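Local coordinates for cocosin 1 acidic chain (Cocos nucifera, PDB 5WPW), which serves as a seed storage protein, a hexameric 11S globulin that acts as a nutrient reservoir in the coconut and is a potential food allergen, at residues 263-274 with 287-297; 309-320 with 351-362. The protein carries 2 engineered substitutions. One frame throughout, in Å; residues are numbered along the deposited sequence.

Contact 1 of 2, residues 263-274 with 287-297; sequences FNPRGGRITTLN and SAERVVLYRNA
Arg269 and Val292 form a hydrogen-bonded antiparallel pair between strands 268-273 and 287-293 in the second cupin domain of this 11S globulin subunit. Two backbone bonds join each of the pairs Arg269-Val292, Thr271-Arg290 and Leu273-Ala288; Val292 N to Arg269 O is almost straight (3.0 Å, 178° at the hydrogen). Beyond them Tyr294 N reaches Gly267 O at 2.8 Å, from well above the carbonyl plane. Gly267 and Gly268 both face Asn264 in a classic beta bulge, their amides sharing Asn264 O.

Aromatic packing covers this bend. The Tyr294 ring lies face-on to the glycine backbone, a CH-pi contact with Gly268 CA 3.5 Å from the ring centroid and 6° off its normal. Pro265 O sits at its edge, 3.2 Å from Tyr294 CE2, and Tyr294 OH meets the edge of the Phe263 ring, 3.7 Å from Phe263 CE1.

On one face Ile270 CG2 rests against the Glu289 chain, 3.6 Å from Glu289 CG, with the carboxylate OE2 beside it and Val291 CG2 near; Ile270 and Leu293 pack on Ile413. On the other, Arg269 CG stands between backbone N and carbonyl carbon (chi1 47°), and the extended chain runs alongside Val292, whose CG2 lies under the guanidinium, 3.6 Å from Arg269 CZ.

Three waters occupy the edge of the Arg269 guanidinium. One links NH1 to Thr271 OG1 and Arg290 O, the second accepts from both NH2 and Arg290 NE, and the third connects NE with Tyr294 OH. Arg290 NH1 turns instead to Thr314 OG1 and Leu360 O. The Val292 methyl over one face and these waters at the edge thus fix the guanidinium's position and rotation, and the second water probably eases the repulsion between the two like charges (Arg269 NH1 to Arg290 NE 4.7 Å).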
loop_
_atom_site.group_PDB
_atom_site.type_symbol
_atom_site.label_atom_id
_atom_site.label_comp_id
_atom_site.label_asym_id
_atom_site.label_seq_id
_atom_site.Cartn_x
_atom_site.Cartn_y
_atom_site.Cartn_z
ATOM N N PHE A 263 20.869 0.861 25.112
ATOM C CA PHE A 263 22.076 1.357 25.754
ATOM C C PHE A 263 22.086 0.959 27.217
ATOM O O PHE A 263 21.094 1.175 27.914
ATOM C CB PHE A 263 22.190 2.873 25.654
ATOM C CG PHE A 263 23.258 3.456 26.544
ATOM C CD1 PHE A 263 24.589 3.125 26.363
ATOM C CD2 PHE A 263 22.919 4.322 27.577
ATOM C CE1 PHE A 263 25.568 3.660 27.180
ATOM C CE2 PHE A 263 23.887 4.853 28.401
ATOM C CZ PHE A 263 25.212 4.531 28.202
ATOM N N ASN A 264 23.215 0.404 27.658
ATOM C CA ASN A 264 23.495 0.161 29.078
ATOM C C ASN A 264 24.894 0.700 29.351
ATOM O O ASN A 264 25.864 0.230 28.722
ATOM C CB ASN A 264 23.379 -1.335 29.386
ATOM C CG ASN A 264 23.689 -1.672 30.831
ATOM O OD1 ASN A 264 24.618 -1.124 31.428
ATOM N ND2 ASN A 264 22.928 -2.594 31.392
ATOM N N PRO A 265 25.061 1.647 30.286
ATOM C CA PRO A 265 26.376 2.313 30.434
ATOM C C PRO A 265 27.528 1.383 30.759
ATOM O O PRO A 265 28.682 1.754 30.507
ATOM C CB PRO A 265 26.139 3.328 31.565
ATOM C CG PRO A 265 24.982 2.811 32.306
ATOM C CD PRO A 265 24.101 2.131 31.283
ATOM N N ARG A 266 27.279 0.191 31.299
ATOM C CA ARG A 266 28.360 -0.757 31.521
ATOM C C ARG A 266 28.310 -1.955 30.578
ATOM O O ARG A 266 29.017 -2.940 30.803
ATOM C CB ARG A 266 28.366 -1.217 32.982
ATOM C CG ARG A 266 29.176 -0.298 33.894
ATOM C CD ARG A 266 30.678 -0.526 33.694
ATOM N NE ARG A 266 31.494 0.622 34.089
ATOM C CZ ARG A 266 31.997 1.513 33.236
ATOM N NH1 ARG A 266 31.762 1.396 31.932
ATOM N NH2 ARG A 266 32.733 2.525 33.685
ATOM N N GLY A 267 27.514 -1.901 29.516
ATOM C CA GLY A 267 27.484 -3.035 28.618
ATOM C C GLY A 267 27.748 -2.678 27.170
ATOM O O GLY A 267 28.380 -3.457 26.453
ATOM N N GLY A 268 27.266 -1.521 26.733
ATOM C CA GLY A 268 27.432 -1.117 25.348
ATOM C C GLY A 268 26.143 -0.580 24.758
ATOM O O GLY A 268 25.250 -0.105 25.473
ATOM N N ARG A 269 26.054 -0.624 23.425
ATOM C CA ARG A 269 24.929 -0.004 22.748
ATOM C C ARG A 269 24.655 -0.740 21.441
ATOM O O ARG A 269 25.525 -1.429 20.903
ATOM C CB ARG A 269 25.190 1.481 22.484
ATOM C CG ARG A 269 26.578 1.770 21.890
ATOM C CD ARG A 269 26.747 3.213 21.501
ATOM N NE ARG A 269 28.126 3.534 21.119
ATOM C CZ ARG A 269 28.600 3.412 19.883
ATOM N NH1 ARG A 269 27.812 2.967 18.908
ATOM N NH2 ARG A 269 29.859 3.748 19.613
ATOM N N ILE A 270 23.419 -0.601 20.955
ATOM C CA ILE A 270 23.010 -1.092 19.639
ATOM C C ILE A 270 22.225 -0.002 18.932
ATOM O O ILE A 270 21.384 0.671 19.535
ATOM C CB ILE A 270 22.144 -2.360 19.723
ATOM C CG1 ILE A 270 22.808 -3.438 20.565
ATOM C CG2 ILE A 270 21.820 -2.865 18.312
ATOM C CD1 ILE A 270 21.944 -4.658 20.703
ATOM N N THR A 271 22.458 0.127 17.629
ATOM C CA THR A 271 21.790 1.119 16.802
ATOM C C THR A 271 21.339 0.380 15.557
ATOM O O THR A 271 22.140 -0.305 14.919
ATOM C CB THR A 271 22.735 2.281 16.465
ATOM O OG1 THR A 271 23.221 2.849 17.684
ATOM C CG2 THR A 271 22.009 3.348 15.694
ATOM N N THR A 272 20.051 0.444 15.274
ATOM C CA THR A 272 19.439 -0.272 14.169
ATOM C C THR A 272 19.202 0.676 13.003
ATOM O O THR A 272 18.868 1.842 13.191
ATOM C CB THR A 272 18.110 -0.868 14.627
ATOM O OG1 THR A 272 18.347 -1.733 15.751
ATOM C CG2 THR A 272 17.400 -1.631 13.483
ATOM N N LEU A 273 19.302 0.153 11.795
ATOM C CA LEU A 273 19.008 0.950 10.605
ATOM C C LEU A 273 18.080 0.136 9.722
ATOM O O LEU A 273 18.459 -0.943 9.268
ATOM C CB LEU A 273 20.285 1.320 9.859
ATOM C CG LEU A 273 20.124 2.204 8.623
ATOM C CD1 LEU A 273 19.318 3.425 8.950
ATOM C CD2 LEU A 273 21.495 2.624 8.145
ATOM N N ASN A 274 16.858 0.621 9.525
ATOM C CA ASN A 274 15.921 -0.011 8.598
ATOM C C ASN A 274 15.018 1.083 8.038
ATOM O O ASN A 274 15.251 2.276 8.276
ATOM C CB ASN A 274 15.142 -1.130 9.309
ATOM C CG ASN A 274 14.375 -0.622 10.499
ATOM O OD1 ASN A 274 13.779 0.456 10.456
ATOM N ND2 ASN A 274 14.414 -1.376 11.594
ATOM N N SER A 287 18.940 -4.073 5.916
ATOM C CA SER A 287 18.972 -3.348 7.174
ATOM C C SER A 287 20.413 -3.384 7.675
ATOM O O SER A 287 21.240 -4.160 7.187
ATOM C CB SER A 287 18.021 -3.985 8.208
ATOM O OG SER A 287 16.709 -4.163 7.683
ATOM N N ALA A 288 20.716 -2.561 8.666
ATOM C CA ALA A 288 22.050 -2.591 9.259
ATOM C C ALA A 288 21.933 -2.416 10.764
ATOM O O ALA A 288 20.903 -1.984 11.291
ATOM C CB ALA A 288 22.963 -1.497 8.661
ATOM N N GLU A 289 23.024 -2.739 11.451
ATOM C CA GLU A 289 23.077 -2.670 12.903
ATOM C C GLU A 289 24.519 -2.366 13.300
ATOM O O GLU A 289 25.437 -2.987 12.774
ATOM C CB GLU A 289 22.610 -3.994 13.504
ATOM C CG GLU A 289 22.602 -4.050 14.992
ATOM C CD GLU A 289 21.835 -5.248 15.525
ATOM O OE1 GLU A 289 22.369 -6.389 15.486
ATOM O OE2 GLU A 289 20.694 -5.040 15.964
ATOM N N ARG A 290 24.710 -1.409 14.191
ATOM C CA ARG A 290 26.018 -1.129 14.788
ATOM C C ARG A 290 25.965 -1.585 16.244
ATOM O O ARG A 290 25.109 -1.115 16.995
ATOM C CB ARG A 290 26.352 0.357 14.664
ATOM C CG ARG A 290 27.537 0.815 15.512
ATOM C CD ARG A 290 28.775 0.038 15.155
ATOM N NE ARG A 290 30.004 0.800 15.392
ATOM C CZ ARG A 290 31.218 0.320 15.158
ATOM N NH1 ARG A 290 31.358 -0.915 14.691
ATOM N NH2 ARG A 290 32.289 1.069 15.392
ATOM N N VAL A 291 26.795 -2.570 16.597
ATOM C CA VAL A 291 26.884 -3.121 17.948
ATOM C C VAL A 291 28.237 -2.729 18.527
ATOM O O VAL A 291 29.276 -3.004 17.923
ATOM C CB VAL A 291 26.714 -4.649 17.957
ATOM C CG1 VAL A 291 26.805 -5.206 19.364
ATOM C CG2 VAL A 291 25.391 -5.045 17.311
ATOM N N VAL A 292 28.228 -2.109 19.704
ATOM C CA VAL A 292 29.466 -1.760 20.411
ATOM C C VAL A 292 29.332 -2.315 21.825
ATOM O O VAL A 292 28.501 -1.834 22.598
ATOM C CB VAL A 292 29.725 -0.253 20.445
ATOM C CG1 VAL A 292 30.869 0.069 21.452
ATOM C CG2 VAL A 292 30.049 0.283 19.039
ATOM N N LEU A 293 30.122 -3.343 22.143
ATOM C CA LEU A 293 30.090 -4.034 23.423
ATOM C C LEU A 293 31.279 -3.564 24.258
ATOM O O LEU A 293 32.415 -3.549 23.768
ATOM C CB LEU A 293 30.174 -5.545 23.224
ATOM C CG LEU A 293 28.910 -6.298 22.808
ATOM C CD1 LEU A 293 29.246 -7.754 22.593
ATOM C CD2 LEU A 293 27.866 -6.149 23.892
ATOM N N TYR A 294 31.007 -3.130 25.485
ATOM C CA TYR A 294 32.052 -2.725 26.415
ATOM C C TYR A 294 32.700 -3.976 27.008
ATOM O O TYR A 294 32.232 -5.097 26.797
ATOM C CB TYR A 294 31.470 -1.835 27.516
ATOM C CG TYR A 294 30.819 -0.543 27.049
ATOM C CD1 TYR A 294 31.147 0.038 25.819
ATOM C CD2 TYR A 294 29.871 0.097 27.846
ATOM C CE1 TYR A 294 30.553 1.221 25.408
ATOM C CE2 TYR A 294 29.269 1.266 27.447
ATOM C CZ TYR A 294 29.606 1.825 26.226
ATOM O OH TYR A 294 28.996 2.992 25.847
ATOM N N ARG A 295 33.777 -3.778 27.788
ATOM C CA ARG A 295 34.591 -4.899 28.266
ATOM C C ARG A 295 33.732 -6.007 28.871
ATOM O O ARG A 295 32.872 -5.753 29.717
ATOM C CB ARG A 295 35.632 -4.404 29.296
ATOM C CG ARG A 295 35.076 -4.085 30.699
ATOM C CD ARG A 295 36.016 -4.527 31.847
ATOM N NE ARG A 295 35.782 -5.904 32.293
ATOM C CZ ARG A 295 34.944 -6.268 33.267
ATOM N NH1 ARG A 295 34.219 -5.368 33.918
ATOM N NH2 ARG A 295 34.821 -7.549 33.585
ATOM N N ASN A 296 33.935 -7.230 28.382
ATOM C CA ASN A 296 33.331 -8.467 28.886
ATOM C C ASN A 296 31.803 -8.532 28.763
ATOM O O ASN A 296 31.187 -9.462 29.305
ATOM C CB ASN A 296 33.733 -8.719 30.344
ATOM C CG ASN A 296 35.221 -8.855 30.506
ATOM O OD1 ASN A 296 35.838 -8.166 31.321
ATOM N ND2 ASN A 296 35.817 -9.743 29.732
ATOM N N ALA A 297 31.166 -7.592 28.075
ATOM C CA ALA A 297 29.710 -7.647 27.978
ATOM C C ALA A 297 29.254 -8.684 26.951
ATOM O O ALA A 297 30.039 -9.250 26.181
ATOM C CB ALA A 297 29.129 -6.279 27.630
HETATM O O HOH W 1 25.477 1.542 18.683
HETATM O O HOH W 2 30.717 3.342 16.472
HETATM O O HOH W 3 30.282 4.122 23.182
#

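Contact 2 of 2, residues 309-320 with 351-362; sequences SIMYCTGGRGRV and ERAGSEGFQLVS. Engineered in segment 351-362: Glu356 (natural residue Ala).
Phe358 lays its ring over Gly318 where two antiparallel strand pairs of the cupin beta-barrel meet at a corner: 309-314 pairs with 357-362, and, past the turns at 315-316 and 355-356, 317-320 pairs with 351-354 in the other sheet. Gly318 CA stands 3.5 Å from the Phe358 ring centroid, 7° off the normal, a CH-pi contact that leaves the glycine no space for a side chain. Phe358 CG is anti to the backbone N (chi1 -174°), and this swings the ring across the corner to Cys313, whose SG approaches obliquely at 3.5 Å from CE1. Leu335 packs on the same ring from strand 329-336.

A classic beta bulge, Thr314 and Gly315 opposite Gln359, shifts the register at the corner. Gln359 bends at chi2 (102°), so that its amide folds over Gly315, with OE1 3.3 Å from Gly315 CA.

Farther along the first pair, Met311 crosses Leu360, SD lying 3.7 Å from CD2. From the opposite direction Glu351 brings OE2 up to Met311 SD (3.1 Å) and CE. Glu351 OE2 is buried here without a polar partner, so its carboxyl group may be protonated. Val320 runs alongside Glu351, its CG2 3.7 Å from Glu351 CG. At the outer end the engineered Glu356 crosses Arg317 beyond salt-bridge range; Arg317 NH1 pairs with Glu334.

Two waters tie side chains across the strands: one bridges Ser309 OG and Ser362 OG, and the other lies 2.6 Å from Thr314 OG1, which also accepts from Arg290 NH1 of strand 287-293, and donates to Gln359 OE1 at 2.8 Å.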
loop_
_atom_site.group_PDB
_atom_site.type_symbol
_atom_site.label_atom_id
_atom_site.label_comp_id
_atom_site.label_asym_id
_atom_site.label_seq_id
_atom_site.Cartn_x
_atom_site.Cartn_y
_atom_site.Cartn_z
ATOM N N SER A 309 22.460 -12.524 8.630
ATOM C CA SER A 309 23.262 -11.457 9.200
ATOM C C SER A 309 24.698 -11.598 8.704
ATOM O O SER A 309 25.333 -12.645 8.901
ATOM C CB SER A 309 23.203 -11.498 10.729
ATOM O OG SER A 309 23.872 -10.392 11.306
ATOM N N ILE A 310 25.206 -10.546 8.064
ATOM C CA ILE A 310 26.587 -10.485 7.595
ATOM C C ILE A 310 27.331 -9.588 8.574
ATOM O O ILE A 310 27.194 -8.363 8.559
ATOM C CB ILE A 310 26.688 -9.971 6.157
ATOM C CG1 ILE A 310 25.934 -10.906 5.216
ATOM C CG2 ILE A 310 28.144 -9.905 5.720
ATOM C CD1 ILE A 310 24.528 -10.476 4.912
ATOM N N MET A 311 28.120 -10.203 9.445
ATOM C CA MET A 311 28.739 -9.491 10.548
ATOM C C MET A 311 30.202 -9.226 10.221
ATOM O O MET A 311 30.932 -10.155 9.848
ATOM C CB MET A 311 28.627 -10.306 11.831
ATOM C CG MET A 311 29.088 -9.564 13.056
ATOM S SD MET A 311 28.859 -10.519 14.582
ATOM C CE MET A 311 27.744 -11.782 14.019
ATOM N N TYR A 312 30.632 -7.976 10.402
ATOM C CA TYR A 312 32.003 -7.544 10.141
ATOM C C TYR A 312 32.546 -6.859 11.382
ATOM O O TYR A 312 31.947 -5.894 11.864
ATOM C CB TYR A 312 32.055 -6.586 8.945
ATOM C CG TYR A 312 33.437 -6.064 8.639
ATOM C CD1 TYR A 312 34.364 -6.862 7.990
ATOM C CD2 TYR A 312 33.820 -4.777 9.004
ATOM C CE1 TYR A 312 35.628 -6.398 7.706
ATOM C CE2 TYR A 312 35.096 -4.304 8.724
ATOM C CZ TYR A 312 35.984 -5.124 8.064
ATOM O OH TYR A 312 37.252 -4.693 7.777
ATOM N N CYS A 313 33.686 -7.325 11.892
ATOM C CA CYS A 313 34.240 -6.746 13.118
ATOM C C CYS A 313 35.130 -5.549 12.778
ATOM O O CYS A 313 36.079 -5.669 11.991
ATOM C CB CYS A 313 35.007 -7.788 13.926
ATOM S SG CYS A 313 35.859 -7.058 15.355
ATOM N N THR A 314 34.773 -4.384 13.308
ATOM C CA THR A 314 35.494 -3.140 13.062
ATOM C C THR A 314 36.545 -2.840 14.130
ATOM O O THR A 314 37.326 -1.908 13.957
ATOM C CB THR A 314 34.519 -1.957 12.982
ATOM O OG1 THR A 314 33.866 -1.775 14.241
ATOM C CG2 THR A 314 33.441 -2.187 11.889
ATOM N N GLY A 315 36.571 -3.583 15.221
ATOM C CA GLY A 315 37.501 -3.282 16.302
ATOM C C GLY A 315 37.312 -4.237 17.458
ATOM O O GLY A 315 36.309 -4.957 17.551
ATOM N N GLY A 316 38.307 -4.248 18.334
ATOM C CA GLY A 316 38.179 -5.123 19.470
ATOM C C GLY A 316 38.300 -6.593 19.117
ATOM O O GLY A 316 38.818 -6.985 18.073
ATOM N N ARG A 317 37.796 -7.416 20.031
ATOM C CA ARG A 317 37.882 -8.868 19.953
ATOM C C ARG A 317 36.714 -9.437 20.729
ATOM O O ARG A 317 36.366 -8.907 21.787
ATOM C CB ARG A 317 39.178 -9.422 20.565
ATOM C CG ARG A 317 40.451 -9.094 19.825
ATOM C CD ARG A 317 41.678 -9.526 20.634
ATOM N NE ARG A 317 42.899 -9.336 19.861
ATOM C CZ ARG A 317 43.293 -10.142 18.878
ATOM N NH1 ARG A 317 42.564 -11.207 18.551
ATOM N NH2 ARG A 317 44.419 -9.885 18.220
ATOM N N GLY A 318 36.125 -10.517 20.220
ATOM C CA GLY A 318 35.036 -11.136 20.947
ATOM C C GLY A 318 34.832 -12.581 20.564
ATOM O O GLY A 318 35.269 -13.039 19.507
ATOM N N ARG A 319 34.175 -13.302 21.461
ATOM C CA ARG A 319 33.784 -14.684 21.244
ATOM C C ARG A 319 32.379 -14.723 20.654
ATOM O O ARG A 319 31.454 -14.143 21.227
ATOM C CB ARG A 319 33.790 -15.462 22.561
ATOM C CG ARG A 319 33.705 -16.960 22.394
ATOM C CD ARG A 319 35.079 -17.475 22.033
ATOM N NE ARG A 319 35.099 -18.894 21.693
ATOM C CZ ARG A 319 36.178 -19.517 21.231
ATOM N NH1 ARG A 319 37.304 -18.832 21.054
ATOM N NH2 ARG A 319 36.136 -20.817 20.948
ATOM N N VAL A 320 32.225 -15.406 19.527
ATOM C CA VAL A 320 30.915 -15.670 18.929
ATOM C C VAL A 320 30.672 -17.172 18.932
ATOM O O VAL A 320 31.525 -17.951 18.492
ATOM C CB VAL A 320 30.813 -15.117 17.495
ATOM C CG1 VAL A 320 29.365 -15.267 16.969
ATOM C CG2 VAL A 320 31.254 -13.688 17.452
ATOM N N GLU A 351 27.282 -13.614 21.618
ATOM C CA GLU A 351 28.557 -12.903 21.524
ATOM C C GLU A 351 28.982 -12.357 22.887
ATOM O O GLU A 351 28.157 -11.834 23.645
ATOM C CB GLU A 351 28.487 -11.739 20.544
ATOM C CG GLU A 351 28.307 -12.176 19.115
ATOM C CD GLU A 351 27.541 -11.170 18.313
ATOM O OE1 GLU A 351 27.149 -10.125 18.880
ATOM O OE2 GLU A 351 27.343 -11.422 17.113
ATOM N N ARG A 352 30.283 -12.441 23.172
ATOM C CA ARG A 352 30.851 -11.880 24.395
ATOM C C ARG A 352 32.144 -11.154 24.059
ATOM O O ARG A 352 33.053 -11.739 23.460
ATOM C CB ARG A 352 31.100 -12.968 25.437
ATOM C CG ARG A 352 31.415 -12.408 26.808
ATOM C CD ARG A 352 32.625 -13.099 27.404
ATOM N NE ARG A 352 32.254 -14.315 28.121
ATOM C CZ ARG A 352 31.759 -14.327 29.357
ATOM N NH1 ARG A 352 31.572 -13.184 30.009
ATOM N NH2 ARG A 352 31.451 -15.480 29.939
ATOM N N ALA A 353 32.214 -9.879 24.423
ATOM C CA ALA A 353 33.422 -9.106 24.189
ATOM C C ALA A 353 34.537 -9.583 25.116
ATOM O O ALA A 353 34.289 -10.044 26.240
ATOM C CB ALA A 353 33.155 -7.617 24.414
ATOM N N GLY A 354 35.774 -9.480 24.637
ATOM C CA GLY A 354 36.929 -9.655 25.493
ATOM C C GLY A 354 37.152 -8.424 26.353
ATOM O O GLY A 354 36.336 -7.499 26.401
ATOM N N SER A 355 38.303 -8.413 27.039
ATOM C CA SER A 355 38.640 -7.317 27.944
ATOM C C SER A 355 38.769 -5.984 27.229
ATOM O O SER A 355 38.712 -4.936 27.879
ATOM C CB SER A 355 39.959 -7.623 28.683
ATOM O OG SER A 355 40.974 -8.071 27.779
ATOM N N GLU A 356 38.940 -6.007 25.911
ATOM C CA GLU A 356 39.167 -4.841 25.074
ATOM C C GLU A 356 37.879 -4.240 24.505
ATOM O O GLU A 356 37.923 -3.171 23.893
ATOM C CB GLU A 356 40.095 -5.252 23.921
ATOM C CG GLU A 356 40.669 -4.135 23.081
ATOM C CD GLU A 356 41.238 -4.653 21.783
ATOM O OE1 GLU A 356 41.722 -3.835 20.964
ATOM O OE2 GLU A 356 41.192 -5.890 21.582
ATOM N N GLY A 357 36.737 -4.868 24.717
ATOM C CA GLY A 357 35.552 -4.485 23.977
ATOM C C GLY A 357 35.556 -5.171 22.630
ATOM O O GLY A 357 36.489 -5.894 22.260
ATOM N N PHE A 358 34.479 -4.931 21.876
ATOM C CA PHE A 358 34.201 -5.693 20.666
ATOM C C PHE A 358 33.173 -4.875 19.899
ATOM O O PHE A 358 32.082 -4.649 20.430
ATOM C CB PHE A 358 33.648 -7.077 21.033
ATOM C CG PHE A 358 33.444 -8.021 19.869
ATOM C CD1 PHE A 358 34.357 -8.100 18.838
ATOM C CD2 PHE A 358 32.356 -8.888 19.852
ATOM C CE1 PHE A 358 34.186 -8.995 17.802
ATOM C CE2 PHE A 358 32.165 -9.770 18.797
ATOM C CZ PHE A 358 33.086 -9.820 17.770
ATOM N N GLN A 359 33.519 -4.413 18.688
ATOM C CA GLN A 359 32.633 -3.578 17.869
ATOM C C GLN A 359 32.382 -4.217 16.510
ATOM O O GLN A 359 33.309 -4.716 15.858
ATOM C CB GLN A 359 33.199 -2.169 17.632
ATOM C CG GLN A 359 33.577 -1.419 18.897
ATOM C CD GLN A 359 35.079 -1.449 19.132
ATOM O OE1 GLN A 359 35.861 -1.176 18.226
ATOM N NE2 GLN A 359 35.484 -1.799 20.348
ATOM N N LEU A 360 31.133 -4.179 16.056
ATOM C CA LEU A 360 30.872 -4.732 14.743
ATOM C C LEU A 360 29.767 -3.937 14.059
ATOM O O LEU A 360 29.074 -3.111 14.664
ATOM C CB LEU A 360 30.508 -6.212 14.824
ATOM C CG LEU A 360 29.388 -6.468 15.828
ATOM C CD1 LEU A 360 27.988 -6.641 15.201
ATOM C CD2 LEU A 360 29.756 -7.656 16.698
ATOM N N VAL A 361 29.662 -4.168 12.763
ATOM C CA VAL A 361 28.541 -3.719 11.956
ATOM C C VAL A 361 27.972 -4.957 11.292
ATOM O O VAL A 361 28.723 -5.812 10.798
ATOM C CB VAL A 361 28.960 -2.655 10.923
ATOM C CG1 VAL A 361 30.146 -3.128 10.100
ATOM C CG2 VAL A 361 27.784 -2.309 10.012
ATOM N N SER A 362 26.657 -5.091 11.337
ATOM C CA SER A 362 26.007 -6.196 10.669
ATOM C C SER A 362 25.139 -5.639 9.566
ATOM O O SER A 362 24.515 -4.599 9.738
ATOM C CB SER A 362 25.162 -7.034 11.628
ATOM O OG SER A 362 26.000 -7.681 12.569
HETATM O O HOH W 4 24.848 -10.194 13.708
HETATM O O HOH W 5 35.121 -0.123 15.746
#

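Overall arrangement
Contacts 1 and 2 follow one another along the chain, all four segments inside the second cupin domain, with centres about 10 Å apart. They share a sheet: its strand order 262-264, 268-273, 287-293, 357-364, 309-314, 340-343 places strand 287-293 of contact 1 directly beside strand 357-364 of contact 2. Glu289 O and Ser362 N, 2.8 Å apart, are probably hydrogen-bonded across that seam, and Arg295 CB packs on Ser355 O where both segments turn out of the sheet. Contact 2 also turns into the facing sheet. Together they form a continuous run of barrel wall, flanked within the hexamer by a second subunit at contact 1 and a third at Arg352 of contact 2.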